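Local coordinates for protein malyl-CoA lyase/beta-methylmalyl-CoA lyase (Methylobacterium extorquens, PDB 5UGR) that belongs to the HpcH/HpaI aldolase and citrate lyase family of TIM-barrel enzymes and holds a magnesium ion, at residues A[147-152]-A[214-219]; A[134-139]-A[252-257]; A[10-15]-A[98-103]. All coordinates share one frame; numbering follows the deposited sequence.

Overall arrangement
The three contacts run from the inside of a closed eight-stranded parallel barrel to its outer layer and the end where the strands begin. Contact 2 is core: side chains of strands 134-139 and 252-255 meet across the interior. Contact 1 is also buried, but it joins two helices outside the strands. It has no hydrogen bond or charge pair across it; methyl groups meet methyl groups and carbonyl oxygens. Val148 CG2 of contact 1 packs 4.0 Å from Ile139 CG1 of contact 2. Contact 3 is only partly buried and mixes sulfur-to-guanidinium packing with two bridging waters, between a loop and the start of strand 101-104. That strand neighbours 134-139. Contacts 1 and 3 do not touch.

Contact 1. Residues A[147-152]-A[214-219]; sequences NVEAIA and LVACRA
Ala216 turns its methyl group toward segment 147-152 and meets it near Val148, Glu149 and Ala152. The backbones come close here, with Glu149 CA and Ala216 CA 4.9 Å apart. Such spacing goes with the small side chain at the centre. Val148 comes at the methyl with one branch: Val148 CG2 lies 4.0 Å from Ala216 CB. This branch stands anti to the backbone N, while CG1 sits between N and the carbonyl carbon (chi1 65°). Ala216 CB also lies 3.9 Å from Val148 O, which already accepts a hydrogen bond from Ala152 N. Ala152 points its own methyl toward Ala216, with Ala152 CB 4.2 Å from Ala216 CB and 3.8 Å from Ala216 O. The two helices belong to the outer layer of a TIM barrel, and Val148 and Cys217 both rest on Met161 of strand 158-163. Glu149 adds its backbone, with Glu149 CA 4.1 Å from Ala216 CB. In the conformer described, its carboxylate pairs with Arg212, one turn earlier in helix 207-220. No hydrogen bond joins the two segments directly. Beyond Ala216, Val215 and Ala219 pack on Tyr168 and Ala146 of a second subunit.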
loop_
_atom_site.group_PDB
_atom_site.type_symbol
_atom_site.label_atom_id
_atom_site.label_comp_id
_atom_site.label_asym_id
_atom_site.label_seq_id
_atom_site.Cartn_x
_atom_site.Cartn_y
_atom_site.Cartn_z
ATOM N N ASN A 147 -8.128 7.123 9.287
ATOM C CA ASN A 147 -8.161 6.893 7.873
ATOM C C ASN A 147 -8.539 8.152 7.085
ATOM O O ASN A 147 -8.879 8.061 5.902
ATOM C CB ASN A 147 -9.107 5.730 7.547
ATOM C CG ASN A 147 -8.573 4.431 8.082
ATOM O OD1 ASN A 147 -7.596 3.910 7.549
ATOM N ND2 ASN A 147 -9.165 3.924 9.096
ATOM N N VAL A 148 -8.419 9.335 7.713
ATOM C CA VAL A 148 -9.027 10.518 7.108
ATOM C C VAL A 148 -8.402 10.919 5.785
ATOM O O VAL A 148 -9.105 11.380 4.874
ATOM C CB VAL A 148 -9.058 11.687 8.119
ATOM C CG1 VAL A 148 -7.688 12.187 8.528
ATOM C CG2 VAL A 148 -9.985 12.804 7.662
ATOM N N GLU A 149 -7.088 10.727 5.641
ATOM C CA GLU A 149 -6.422 11.104 4.418
ATOM C C GLU A 149 -6.881 10.243 3.251
ATOM O O GLU A 149 -7.104 10.737 2.142
ATOM C CB GLU A 149 -4.902 11.011 4.579
ATOM C CG GLU A 149 -4.336 11.905 5.666
ATOM C CD GLU A 149 -4.349 11.325 7.080
ATOM O OE1 GLU A 149 -4.776 10.091 7.377
ATOM O OE2 GLU A 149 -3.908 12.179 7.924
ATOM N N ALA A 150 -7.024 8.937 3.492
ATOM C CA ALA A 150 -7.572 8.035 2.499
ATOM C C ALA A 150 -9.029 8.298 2.170
ATOM O O ALA A 150 -9.443 8.232 0.984
ATOM C CB ALA A 150 -7.372 6.557 2.937
ATOM N N ILE A 151 -9.796 8.636 3.181
ATOM C CA ILE A 151 -11.217 8.971 2.915
ATOM C C ILE A 151 -11.315 10.184 2.008
ATOM O O ILE A 151 -12.214 10.287 1.178
ATOM C CB ILE A 151 -11.971 9.173 4.264
ATOM C CG1 ILE A 151 -12.085 7.830 5.023
ATOM C CG2 ILE A 151 -13.341 9.795 4.050
ATOM C CD1 ILE A 151 -12.408 7.976 6.499
ATOM N N ALA A 152 -10.370 11.125 2.138
ATOM C CA ALA A 152 -10.465 12.355 1.374
ATOM C C ALA A 152 -10.413 12.180 -0.150
ATOM O O ALA A 152 -10.852 13.079 -0.861
ATOM C CB ALA A 152 -9.337 13.311 1.795
ATOM N N LEU A 214 -8.372 19.008 8.747
ATOM C CA LEU A 214 -8.075 20.166 7.900
ATOM C C LEU A 214 -7.044 19.838 6.822
ATOM O O LEU A 214 -7.222 20.167 5.641
ATOM C CB LEU A 214 -7.588 21.316 8.753
ATOM C CG LEU A 214 -7.041 22.558 8.007
ATOM C CD1 LEU A 214 -8.157 23.448 7.607
ATOM C CD2 LEU A 214 -5.987 23.238 8.794
ATOM N N VAL A 215 -5.934 19.225 7.227
ATOM C CA VAL A 215 -4.864 18.896 6.285
ATOM C C VAL A 215 -5.397 17.939 5.205
ATOM O O VAL A 215 -5.125 18.141 3.992
ATOM C CB VAL A 215 -3.607 18.375 7.007
ATOM C CG1 VAL A 215 -2.638 17.678 6.009
ATOM C CG2 VAL A 215 -2.953 19.511 7.759
ATOM N N ALA A 216 -6.193 16.950 5.594
ATOM C CA ALA A 216 -6.734 16.035 4.599
ATOM C C ALA A 216 -7.598 16.814 3.602
ATOM O O ALA A 216 -7.566 16.575 2.383
ATOM C CB ALA A 216 -7.544 14.940 5.281
ATOM N N CYS A 217 -8.486 17.652 4.120
ATOM C CA CYS A 217 -9.347 18.449 3.238
ATOM C C CYS A 217 -8.591 19.353 2.303
ATOM O O CYS A 217 -8.861 19.401 1.093
ATOM C CB CYS A 217 -10.299 19.316 4.100
ATOM S SG CYS A 217 -11.642 18.368 4.882
ATOM N N ARG A 218 -7.646 20.086 2.858
ATOM C CA ARG A 218 -6.919 21.106 2.071
ATOM C C ARG A 218 -5.937 20.469 1.083
ATOM O O ARG A 218 -5.632 21.058 0.044
ATOM C CB ARG A 218 -6.265 22.149 2.990
ATOM C CG ARG A 218 -7.278 22.990 3.722
ATOM C CD ARG A 218 -7.976 23.933 2.786
ATOM N NE ARG A 218 -8.836 24.898 3.484
ATOM C CZ ARG A 218 -9.957 25.417 2.964
ATOM N NH1 ARG A 218 -10.404 25.023 1.789
ATOM N NH2 ARG A 218 -10.657 26.279 3.656
ATOM N N ALA A 219 -5.435 19.254 1.399
ATOM C CA ALA A 219 -4.588 18.537 0.471
ATOM C C ALA A 219 -5.386 18.108 -0.753
ATOM O O ALA A 219 -4.867 18.177 -1.861
ATOM C CB ALA A 219 -4.007 17.315 1.124
#

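Contact 2. Residues A[134-139]-A[252-257]; sequences GFEVLI and GKWAIH
Leu138 sets both of its methyl groups against the six-membered part of the Trp254 indole. Leu138 CD2 lies 3.9 Å from Trp254 CZ2, and Leu138 CD1 lies 4.0 Å from Trp254 CH2. The two methyls approach differently. CD1 sits at the ring edge, in the indole plane, while CD2 comes in obliquely. The leucine and tryptophan side chains run at a slant to each other. Leu138 has an unusual, non-staggered first torsion (chi1 -105°), and its branched end swings in to the indole. Trp254 places its CG anti to its carbonyl carbon (chi1 -69°), and the ring reaches inward, toward strand 134-139. Leu138 CA and Trp254 CA are 11.8 Å apart. Glu136 points toward the same indole with a chain extended as far as its carboxylate. Glu136 OE2 stays 4.3 Å from Trp254 NE1, and no direct hydrogen bond forms. Ser162 OG links the two instead, since it is hydrogen-bonded to both Glu136 OE2 and Trp254 NE1. This gives the buried N-H a partner and would help set the rotation of the indole. Phe40 meets the Trp254 ring edge-to-face. The Leu138 side chain comes within about 5 Å of a bound magnesium ion. Side chains from the fifth and eighth strands thus meet across the interior, as in the filled core of a TIM barrel.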
loop_
_atom_site.group_PDB
_atom_site.type_symbol
_atom_site.label_atom_id
_atom_site.label_comp_id
_atom_site.label_asym_id
_atom_site.label_seq_id
_atom_site.Cartn_x
_atom_site.Cartn_y
_atom_site.Cartn_z
ATOM N N GLY A 134 -23.679 15.657 -4.527
ATOM C CA GLY A 134 -22.361 15.680 -3.888
ATOM C C GLY A 134 -22.423 15.004 -2.536
ATOM O O GLY A 134 -23.478 14.905 -1.942
ATOM N N PHE A 135 -21.251 14.674 -2.009
ATOM C CA PHE A 135 -21.134 14.056 -0.704
ATOM C C PHE A 135 -20.401 14.962 0.302
ATOM O O PHE A 135 -19.368 15.633 -0.014
ATOM C CB PHE A 135 -20.394 12.731 -0.743
ATOM C CG PHE A 135 -21.072 11.601 -1.487
ATOM C CD1 PHE A 135 -22.448 11.561 -1.719
ATOM C CD2 PHE A 135 -20.346 10.498 -1.845
ATOM C CE1 PHE A 135 -23.035 10.468 -2.318
ATOM C CE2 PHE A 135 -20.949 9.390 -2.433
ATOM C CZ PHE A 135 -22.317 9.389 -2.686
ATOM N N GLU A 136 -20.861 14.893 1.536
ATOM C CA GLU A 136 -20.116 15.374 2.698
ATOM C C GLU A 136 -19.952 14.131 3.588
ATOM O O GLU A 136 -20.844 13.302 3.695
ATOM C CB GLU A 136 -20.887 16.457 3.462
ATOM C CG GLU A 136 -20.200 16.999 4.709
ATOM C CD GLU A 136 -21.065 18.130 5.352
ATOM O OE1 GLU A 136 -21.436 19.072 4.585
ATOM O OE2 GLU A 136 -21.373 18.009 6.587
ATOM N N VAL A 137 -18.783 14.002 4.224
ATOM C CA VAL A 137 -18.543 12.923 5.177
ATOM C C VAL A 137 -18.354 13.463 6.559
ATOM O O VAL A 137 -17.709 14.479 6.765
ATOM C CB VAL A 137 -17.366 12.041 4.752
ATOM C CG1 VAL A 137 -17.648 11.284 3.477
ATOM C CG2 VAL A 137 -16.128 12.771 4.739
ATOM N N LEU A 138 -18.915 12.760 7.518
ATOM C CA LEU A 138 -18.665 13.025 8.928
ATOM C C LEU A 138 -17.496 12.190 9.422
ATOM O O LEU A 138 -17.514 10.932 9.292
ATOM C CB LEU A 138 -19.914 12.706 9.747
ATOM C CG LEU A 138 -20.700 13.904 10.224
ATOM C CD1 LEU A 138 -22.158 13.573 10.446
ATOM C CD2 LEU A 138 -20.073 14.511 11.448
ATOM N N ILE A 139 -16.479 12.883 9.939
ATOM C CA ILE A 139 -15.351 12.255 10.645
ATOM C C ILE A 139 -15.694 12.449 12.117
ATOM O O ILE A 139 -15.562 13.565 12.685
ATOM C CB ILE A 139 -14.023 12.890 10.223
ATOM C CG1 ILE A 139 -13.816 12.818 8.714
ATOM C CG2 ILE A 139 -12.874 12.225 10.991
ATOM C CD1 ILE A 139 -13.719 11.460 8.139
ATOM N N GLY A 252 -16.464 26.655 7.642
ATOM C CA GLY A 252 -17.793 26.822 8.233
ATOM C C GLY A 252 -17.981 25.979 9.450
ATOM O O GLY A 252 -17.062 25.240 9.859
ATOM N N LYS A 253 -19.163 26.111 10.069
ATOM C CA LYS A 253 -19.470 25.407 11.309
ATOM C C LYS A 253 -20.957 25.106 11.377
ATOM O O LYS A 253 -21.825 25.841 10.821
ATOM C CB LYS A 253 -19.060 26.221 12.544
ATOM C CG LYS A 253 -19.162 25.521 13.897
ATOM C CD LYS A 253 -18.510 26.292 15.019
ATOM C CE LYS A 253 -18.714 25.664 16.380
ATOM N NZ LYS A 253 -18.233 24.259 16.395
ATOM N N TRP A 254 -21.251 23.990 12.078
ATOM C CA TRP A 254 -22.633 23.642 12.292
ATOM C C TRP A 254 -23.356 24.648 13.198
ATOM O O TRP A 254 -22.789 25.198 14.124
ATOM C CB TRP A 254 -22.789 22.260 12.919
ATOM C CG TRP A 254 -22.405 21.121 12.025
ATOM C CD1 TRP A 254 -21.562 21.123 10.933
ATOM C CD2 TRP A 254 -22.794 19.773 12.228
ATOM N NE1 TRP A 254 -21.446 19.851 10.432
ATOM C CE2 TRP A 254 -22.184 18.992 11.214
ATOM C CE3 TRP A 254 -23.594 19.151 13.166
ATOM C CZ2 TRP A 254 -22.368 17.623 11.139
ATOM C CZ3 TRP A 254 -23.786 17.809 13.103
ATOM C CH2 TRP A 254 -23.166 17.034 12.105
ATOM N N ALA A 255 -24.655 24.760 12.920
ATOM C CA ALA A 255 -25.628 25.375 13.798
ATOM C C ALA A 255 -26.642 24.291 14.184
ATOM O O ALA A 255 -27.262 23.658 13.320
ATOM C CB ALA A 255 -26.308 26.565 13.124
ATOM N N ILE A 256 -26.797 24.095 15.469
ATOM C CA ILE A 256 -27.799 23.147 15.976
ATOM C C ILE A 256 -28.863 23.871 16.798
ATOM O O ILE A 256 -29.742 23.227 17.387
ATOM C CB ILE A 256 -27.187 21.937 16.732
ATOM C CG1 ILE A 256 -26.377 22.356 17.937
ATOM C CG2 ILE A 256 -26.333 21.056 15.810
ATOM C CD1 ILE A 256 -26.100 21.174 18.874
ATOM N N HIS A 257 -28.793 25.188 16.821
ATOM C CA HIS A 257 -29.822 26.079 17.402
ATOM C C HIS A 257 -29.848 27.302 16.528
ATOM O O HIS A 257 -28.794 27.745 16.029
ATOM C CB HIS A 257 -29.401 26.466 18.796
ATOM C CG HIS A 257 -30.405 27.285 19.529
ATOM N ND1 HIS A 257 -30.440 28.671 19.481
ATOM C CD2 HIS A 257 -31.408 26.912 20.351
ATOM C CE1 HIS A 257 -31.432 29.106 20.233
ATOM N NE2 HIS A 257 -32.040 28.061 20.776
#

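Contact 3. Residues A[10-15]-A[98-103]; sequences TPRLHR and RLDMIL
Arg12 leaves its backbone with CG anti to the carbonyl carbon (chi1 -51°) and then runs extended to NE, which carries its guanidinium to the start of strand 101-104. Met101 also has CG anti to its carbonyl carbon (chi1 -66°), and its extended second torsion lays CG and SD along the guanidinium. The two chains run antiparallel alongside each other. Met101 lies over one face of the guanidinium. Met101 SD is 3.7 Å from Arg12 NE, and Met101 CG stands 3.8 Å above the guanidinium plane of Arg12, offset toward the rim. Asp100 crosses Arg12 at a slant, with Asp100 CB 4.1 Å from Arg12 NH1. Its carboxylate plane is turned 43° from the guanidinium plane. The charges do not touch. Two waters bridge Arg12 and Asp100, both in the guanidinium plane at its edge. One accepts from Arg12 NH2 and donates to Asp100 O at 2.8 Å. The other accepts from Arg12 NH1 and donates to Asp100 OD1 at 2.7 Å. Asp100 has direct partners too. Arg98 NH1 gives a salt bridge to Asp100 OD2 at 2.8 Å, meeting it from above the carboxylate plane, and Lys131 pairs with OD1. The direct ionic partner of Arg12 is Glu159, bound through NE. The loop that leads into the first barrel strand is thus tied to the fourth by sulfur-to-guanidinium packing and bridging water. Glu159 and Asp100 would be expected to stabilise the positive charge of Arg12, the latter through water.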
loop_
_atom_site.group_PDB
_atom_site.type_symbol
_atom_site.label_atom_id
_atom_site.label_comp_id
_atom_site.label_asym_id
_atom_site.label_seq_id
_atom_site.Cartn_x
_atom_site.Cartn_y
_atom_site.Cartn_z
ATOM N N THR A 10 -16.497 21.053 -6.148
ATOM C CA THR A 10 -17.524 22.031 -6.459
ATOM C C THR A 10 -17.551 23.139 -5.436
ATOM O O THR A 10 -17.727 22.817 -4.248
ATOM C CB THR A 10 -18.904 21.277 -6.394
ATOM O OG1 THR A 10 -18.904 20.203 -7.379
ATOM C CG2 THR A 10 -19.987 22.194 -6.747
ATOM N N PRO A 11 -17.410 24.430 -5.831
ATOM C CA PRO A 11 -17.158 25.503 -4.837
ATOM C C PRO A 11 -18.403 26.195 -4.208
ATOM O O PRO A 11 -18.719 27.327 -4.579
ATOM C CB PRO A 11 -16.317 26.516 -5.632
ATOM C CG PRO A 11 -16.780 26.361 -7.048
ATOM C CD PRO A 11 -17.251 24.922 -7.209
ATOM N N ARG A 12 -18.998 25.598 -3.198
ATOM C CA ARG A 12 -20.225 26.115 -2.548
ATOM C C ARG A 12 -19.866 26.966 -1.366
ATOM O O ARG A 12 -18.859 26.722 -0.678
ATOM C CB ARG A 12 -21.099 24.983 -2.053
ATOM C CG ARG A 12 -21.410 23.904 -3.088
ATOM C CD ARG A 12 -22.401 22.871 -2.591
ATOM N NE ARG A 12 -22.431 21.681 -3.430
ATOM C CZ ARG A 12 -23.441 21.286 -4.199
ATOM N NH1 ARG A 12 -24.535 22.050 -4.427
ATOM N NH2 ARG A 12 -23.333 20.134 -4.791
ATOM N N LEU A 13 -20.772 27.914 -1.064
ATOM C CA LEU A 13 -20.712 28.715 0.149
ATOM C C LEU A 13 -21.229 27.866 1.303
ATOM O O LEU A 13 -22.265 27.237 1.208
ATOM C CB LEU A 13 -21.557 29.983 -0.014
ATOM C CG LEU A 13 -21.561 30.906 1.172
ATOM C CD1 LEU A 13 -20.233 31.572 1.392
ATOM C CD2 LEU A 13 -22.583 32.014 0.937
ATOM N N HIS A 14 -20.443 27.756 2.358
ATOM C CA HIS A 14 -20.678 26.782 3.414
ATOM C C HIS A 14 -20.252 27.327 4.788
ATOM O O HIS A 14 -19.532 26.677 5.546
ATOM C CB HIS A 14 -19.901 25.521 3.028
ATOM C CG HIS A 14 -20.296 24.294 3.744
ATOM N ND1 HIS A 14 -20.071 23.037 3.212
ATOM C CD2 HIS A 14 -20.892 24.097 4.934
ATOM C CE1 HIS A 14 -20.542 22.130 4.039
ATOM N NE2 HIS A 14 -21.019 22.749 5.098
ATOM N N ARG A 15 -20.682 28.533 5.117
ATOM C CA ARG A 15 -20.342 29.137 6.412
ATOM C C ARG A 15 -21.079 28.517 7.601
ATOM O O ARG A 15 -20.543 28.395 8.711
ATOM C CB ARG A 15 -20.614 30.643 6.373
ATOM C CG ARG A 15 -19.866 31.419 5.318
ATOM C CD ARG A 15 -20.443 32.785 5.113
ATOM N NE ARG A 15 -21.837 32.736 4.736
ATOM C CZ ARG A 15 -22.669 33.774 4.791
ATOM N NH1 ARG A 15 -22.263 34.979 5.186
ATOM N NH2 ARG A 15 -23.921 33.622 4.433
ATOM N N ARG A 98 -34.800 17.984 -5.767
ATOM C CA ARG A 98 -34.272 19.151 -5.033
ATOM C C ARG A 98 -33.036 18.843 -4.209
ATOM O O ARG A 98 -32.250 19.716 -3.913
ATOM C CB ARG A 98 -35.359 19.817 -4.185
ATOM C CG ARG A 98 -34.942 21.060 -3.397
ATOM C CD ARG A 98 -34.502 22.150 -4.332
ATOM N NE ARG A 98 -34.011 23.351 -3.695
ATOM C CZ ARG A 98 -32.755 23.471 -3.230
ATOM N NH1 ARG A 98 -31.928 22.420 -3.240
ATOM N NH2 ARG A 98 -32.350 24.631 -2.711
ATOM N N LEU A 99 -32.888 17.587 -3.795
ATOM C CA LEU A 99 -31.724 17.215 -2.989
ATOM C C LEU A 99 -30.440 17.545 -3.736
ATOM O O LEU A 99 -30.259 17.166 -4.895
ATOM C CB LEU A 99 -31.798 15.732 -2.650
ATOM C CG LEU A 99 -30.761 15.260 -1.647
ATOM C CD1 LEU A 99 -30.920 15.875 -0.274
ATOM C CD2 LEU A 99 -30.739 13.730 -1.599
ATOM N N ASP A 100 -29.512 18.188 -2.995
ATOM C CA ASP A 100 -28.210 18.512 -3.528
ATOM C C ASP A 100 -27.079 17.546 -3.089
ATOM O O ASP A 100 -26.155 17.266 -3.883
ATOM C CB ASP A 100 -27.797 19.926 -3.137
ATOM C CG ASP A 100 -28.749 21.000 -3.690
ATOM O OD1 ASP A 100 -28.986 20.977 -4.936
ATOM O OD2 ASP A 100 -29.207 21.823 -2.865
ATOM N N MET A 101 -27.155 17.090 -1.830
ATOM C CA MET A 101 -26.034 16.360 -1.256
ATOM C C MET A 101 -26.504 15.330 -0.253
ATOM O O MET A 101 -27.610 15.427 0.289
ATOM C CB MET A 101 -25.073 17.322 -0.544
ATOM C CG MET A 101 -24.359 18.325 -1.496
ATOM S SD MET A 101 -23.084 19.297 -0.658
ATOM C CE MET A 101 -21.865 17.992 -0.414
ATOM N N ILE A 102 -25.622 14.362 -0.010
ATOM C CA ILE A 102 -25.814 13.380 1.067
ATOM C C ILE A 102 -24.644 13.492 2.057
ATOM O O ILE A 102 -23.476 13.574 1.612
ATOM C CB ILE A 102 -25.882 11.947 0.488
ATOM C CG1 ILE A 102 -27.186 11.764 -0.305
ATOM C CG2 ILE A 102 -25.771 10.901 1.589
ATOM C CD1 ILE A 102 -27.283 10.490 -1.114
ATOM N N LEU A 103 -24.997 13.596 3.326
ATOM C CA LEU A 103 -24.064 13.593 4.453
ATOM C C LEU A 103 -24.030 12.142 4.994
ATOM O O LEU A 103 -25.033 11.607 5.486
ATOM C CB LEU A 103 -24.466 14.603 5.526
ATOM C CG LEU A 103 -23.750 14.551 6.865
ATOM C CD1 LEU A 103 -22.232 14.603 6.676
ATOM C CD2 LEU A 103 -24.216 15.707 7.733
HETATM O O HOH W 1 -25.524 18.561 -6.245
HETATM O O HOH W 2 -26.666 21.159 -6.372
#